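Local coordinates for competence protein PILN (Thermus thermophilus, PDB 4BHQ) that probably helps to build type IV pili and to take up DNA as part of the inner membrane platform on which pilus assembly starts, at residues A[81-84]-A[85-89]; A[89-92]-A[93-96]. One frame throughout, in Å; residues are numbered along the deposited sequence.

How the contacts relate
The two contacts follow one another along the chain and cover the whole of helix 85-93: contact 1 is its start, where strand 73-82 turns into the first helical turn, and contact 2 its end, where the chain leaves for the loop that leads to strand 102-112. Their centres lie about 10 Å apart, Ala-89 belongs to both, and both stand on one side of the centre of the chain, within the PilN dimerization domain. They also touch directly, Leu-83 CD2 packing 3.5 Å from Leu-91 CD1. Together they define both ends of the short helix that connects two adjacent antiparallel strands of the sheet, 73-82 and 102-112.

Contact 1: A[81-84]-A[85-89]; sequences RALS and EEEAA
Arg-81 and Glu-87 reach toward each other from opposite directions and meet end-on in a two-pronged salt bridge. NH1 of Arg-81 donates to OE1 of Glu-87 at 2.9 Å, and NH2 of Arg-81 to OE2 of Glu-87 at 2.8 Å, both bonds fairly straight. The carboxylate stands at the guanidinium edge, with both oxygens close to the guanidinium plane. The two planes are 37° apart; OE1 is met on its syn side but some way out of the carboxylate plane, and OE2 from above that plane. Glu-87 gets there by a fully extended chain, its CG anti to the backbone N (chi1 -177°). Leu-83 backs the pair from one side: its CD1 lies 4.0 Å above the guanidinium plane of Arg-81, over the centre, while its CD2 packs 4.2 Å from CB of Ala-88.

Ser-84 is the N-cap of the helix. Its OG accepts from the backbone N of Glu-87 at 3.0 Å, a capping bond that occupies an amide of the first turn, and its carbonyl O opens the helical ladder by accepting from Ala-88 N. Arg-81 NH2 has a second acidic partner in Glu-105 on the adjacent strand 102-112, to which Arg-81 and Leu-83 are also joined through backbone bonds. The contact thus fastens the end of strand 73-82, outermost in the sheet of this chain, to the start of helix 85-93, with Ala-82 packing on Trp-53 of the second subunit.

Contact 2: A[89-92]-A[93-96]; sequences ARLA and QEGT
Two straightforward helical bonds join Ala-89 and Arg-90 to the residues that follow: Gln-93 N donates to Ala-89 O at 3.0 Å and Glu-94 N to Arg-90 O at 2.9 Å. Beyond them the ladder gives way to a Schellman motif, in which Thr-96 N reaches back to Leu-91 O and Gly-95 N to Ala-92 O, each a weak bond of 3.2 Å. Gly-95 makes the turn with a positive phi of 85°, a backbone conformation that glycine adopts readily.

Side-chain contacts are few. The side chains of Leu-91 and Thr-96 run at a slant to one another, CD2 of Leu-91 coming 3.9 Å from OG1 of Thr-96; the same CD2 of Leu-91 lies at 4.2 Å from OE1 of Glu-94. In Gln-93, CG stands beside the backbone N (chi1 -69°), which brings the extended chain back along the helix, with CG of Gln-93 3.4 Å from Ala-89 O.

This largely surface-lying C-terminal end of helix 85-93 is tied into the fold through Leu-91, on the side facing Leu-83 just after strand 73-82, and through Ala-89, which touches Arg-101 immediately before strand 102-112.

Contact 1: A[81-84]-A[85-89]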
loop_
_atom_site.group_PDB
_atom_site.type_symbol
_atom_site.label_atom_id
_atom_site.label_comp_id
_atom_site.label_asym_id
_atom_site.label_seq_id
_atom_site.Cartn_x
_atom_site.Cartn_y
_atom_site.Cartn_z
ATOM N N ARG A 81 -2.947 -9.966 7.756
ATOM C CA ARG A 81 -3.792 -10.926 8.448
ATOM C C ARG A 81 -4.188 -10.350 9.801
ATOM O O ARG A 81 -3.442 -9.587 10.385
ATOM C CB ARG A 81 -3.109 -12.294 8.622
ATOM C CG ARG A 81 -1.985 -12.288 9.665
ATOM C CD ARG A 81 -1.385 -13.704 9.832
ATOM N NE ARG A 81 -0.266 -13.701 10.744
ATOM C CZ ARG A 81 -0.315 -14.199 11.970
ATOM N NH1 ARG A 81 -1.433 -14.785 12.427
ATOM N NH2 ARG A 81 0.732 -14.081 12.733
ATOM N N ALA A 82 -5.354 -10.755 10.300
ATOM C CA ALA A 82 -5.798 -10.281 11.638
ATOM C C ALA A 82 -5.434 -11.292 12.684
ATOM O O ALA A 82 -5.490 -12.478 12.456
ATOM C CB ALA A 82 -7.315 -9.947 11.635
ATOM N N LEU A 83 -5.016 -10.816 13.839
ATOM C CA LEU A 83 -4.579 -11.730 14.923
ATOM C C LEU A 83 -5.751 -12.042 15.870
ATOM O O LEU A 83 -6.446 -11.136 16.319
ATOM C CB LEU A 83 -3.457 -11.101 15.721
ATOM C CG LEU A 83 -2.008 -11.361 15.269
ATOM C CD1 LEU A 83 -1.741 -10.945 13.849
ATOM C CD2 LEU A 83 -1.046 -10.669 16.239
ATOM N N SER A 84 -5.972 -13.342 16.143
ATOM C CA SER A 84 -6.747 -13.745 17.337
ATOM C C SER A 84 -6.213 -13.051 18.584
ATOM O O SER A 84 -5.018 -12.639 18.682
ATOM C CB SER A 84 -6.644 -15.260 17.534
ATOM O OG SER A 84 -5.350 -15.599 17.994
ATOM N N GLU A 85 -7.089 -12.888 19.553
ATOM C CA GLU A 85 -6.762 -12.233 20.835
ATOM C C GLU A 85 -5.629 -12.990 21.536
ATOM O O GLU A 85 -4.720 -12.383 22.120
ATOM C CB GLU A 85 -8.014 -12.193 21.718
ATOM C CG GLU A 85 -9.200 -11.497 21.037
ATOM C CD GLU A 85 -9.825 -12.279 19.826
ATOM O OE1 GLU A 85 -9.600 -13.519 19.691
ATOM O OE2 GLU A 85 -10.562 -11.649 18.998
ATOM N N GLU A 86 -5.685 -14.314 21.427
ATOM C CA GLU A 86 -4.698 -15.216 22.028
ATOM C C GLU A 86 -3.346 -14.986 21.420
ATOM O O GLU A 86 -2.344 -14.906 22.132
ATOM C CB GLU A 86 -5.086 -16.679 21.793
ATOM C CG GLU A 86 -6.223 -17.187 22.667
ATOM C CD GLU A 86 -7.314 -17.863 21.864
ATOM O OE1 GLU A 86 -7.440 -17.539 20.672
ATOM O OE2 GLU A 86 -8.076 -18.684 22.421
ATOM N N GLU A 87 -3.306 -14.880 20.089
ATOM C CA GLU A 87 -2.009 -14.741 19.440
ATOM C C GLU A 87 -1.422 -13.370 19.795
ATOM O O GLU A 87 -0.217 -13.250 20.143
ATOM C CB GLU A 87 -2.065 -15.027 17.944
ATOM C CG GLU A 87 -0.691 -14.946 17.285
ATOM C CD GLU A 87 -0.728 -15.287 15.787
ATOM O OE1 GLU A 87 -1.827 -15.470 15.247
ATOM O OE2 GLU A 87 0.335 -15.388 15.153
ATOM N N ALA A 88 -2.280 -12.353 19.773
ATOM C CA ALA A 88 -1.806 -11.009 20.122
ATOM C C ALA A 88 -1.279 -10.980 21.539
ATOM O O ALA A 88 -0.225 -10.384 21.816
ATOM C CB ALA A 88 -2.954 -10.008 19.975
ATOM N N ALA A 89 -2.010 -11.628 22.462
ATOM C CA ALA A 89 -1.524 -11.765 23.854
ATOM C C ALA A 89 -0.149 -12.495 23.975
ATOM O O ALA A 89 0.770 -11.982 24.592
ATOM C CB ALA A 89 -2.583 -12.445 24.697
#

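Contact 2: A[89-92]-A[93-96]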
loop_
_atom_site.group_PDB
_atom_site.type_symbol
_atom_site.label_atom_id
_atom_site.label_comp_id
_atom_site.label_asym_id
_atom_site.label_seq_id
_atom_site.Cartn_x
_atom_site.Cartn_y
_atom_site.Cartn_z
ATOM N N ALA A 89 -2.010 -11.628 22.462
ATOM C CA ALA A 89 -1.524 -11.765 23.854
ATOM C C ALA A 89 -0.149 -12.495 23.975
ATOM O O ALA A 89 0.770 -11.982 24.592
ATOM C CB ALA A 89 -2.583 -12.445 24.697
ATOM N N ARG A 90 0.005 -13.646 23.320
ATOM C CA ARG A 90 1.299 -14.340 23.275
ATOM C C ARG A 90 2.420 -13.535 22.653
ATOM O O ARG A 90 3.564 -13.556 23.162
ATOM C CB ARG A 90 1.189 -15.657 22.503
ATOM C CG ARG A 90 0.371 -16.743 23.171
ATOM C CD ARG A 90 0.618 -18.141 22.559
ATOM N NE ARG A 90 0.330 -18.236 21.117
ATOM C CZ ARG A 90 -0.893 -18.331 20.592
ATOM N NH1 ARG A 90 -1.982 -18.355 21.375
ATOM N NH2 ARG A 90 -1.037 -18.400 19.273
ATOM N N LEU A 91 2.146 -12.854 21.529
ATOM C CA LEU A 91 3.210 -12.007 20.881
ATOM C C LEU A 91 3.620 -10.885 21.809
ATOM O O LEU A 91 4.811 -10.545 21.888
ATOM C CB LEU A 91 2.732 -11.365 19.564
ATOM C CG LEU A 91 2.645 -12.340 18.379
ATOM C CD1 LEU A 91 2.178 -11.606 17.106
ATOM C CD2 LEU A 91 4.007 -12.982 18.171
ATOM N N ALA A 92 2.641 -10.258 22.461
ATOM C CA ALA A 92 2.918 -9.149 23.342
ATOM C C ALA A 92 3.788 -9.625 24.518
ATOM O O ALA A 92 4.682 -8.881 24.944
ATOM C CB ALA A 92 1.609 -8.503 23.863
ATOM N N GLN A 93 3.512 -10.818 25.051
ATOM C CA GLN A 93 4.249 -11.301 26.230
ATOM C C GLN A 93 5.626 -11.743 25.796
ATOM O O GLN A 93 6.605 -11.544 26.518
ATOM C CB GLN A 93 3.517 -12.437 26.933
ATOM C CG GLN A 93 2.236 -11.976 27.621
ATOM C CD GLN A 93 1.441 -13.133 28.212
ATOM O OE1 GLN A 93 1.685 -14.302 27.886
ATOM N NE2 GLN A 93 0.485 -12.810 29.089
ATOM N N GLU A 94 5.705 -12.313 24.598
ATOM C CA GLU A 94 6.987 -12.690 24.020
ATOM C C GLU A 94 7.890 -11.485 23.739
ATOM O O GLU A 94 9.075 -11.655 23.457
ATOM C CB GLU A 94 6.744 -13.451 22.737
ATOM C CG GLU A 94 7.997 -13.955 22.055
ATOM C CD GLU A 94 7.659 -15.020 21.054
ATOM O OE1 GLU A 94 6.453 -15.155 20.766
ATOM O OE2 GLU A 94 8.587 -15.728 20.572
ATOM N N GLY A 95 7.342 -10.265 23.814
ATOM C CA GLY A 95 8.149 -9.056 23.527
ATOM C C GLY A 95 8.273 -8.639 22.064
ATOM O O GLY A 95 8.866 -7.618 21.763
ATOM N N THR A 96 7.698 -9.416 21.144
ATOM C CA THR A 96 7.671 -9.030 19.747
ATOM C C THR A 96 6.965 -7.656 19.597
ATOM O O THR A 96 6.028 -7.347 20.341
ATOM C CB THR A 96 6.983 -10.087 18.869
ATOM O OG1 THR A 96 7.470 -11.397 19.207
ATOM C CG2 THR A 96 7.330 -9.831 17.426
#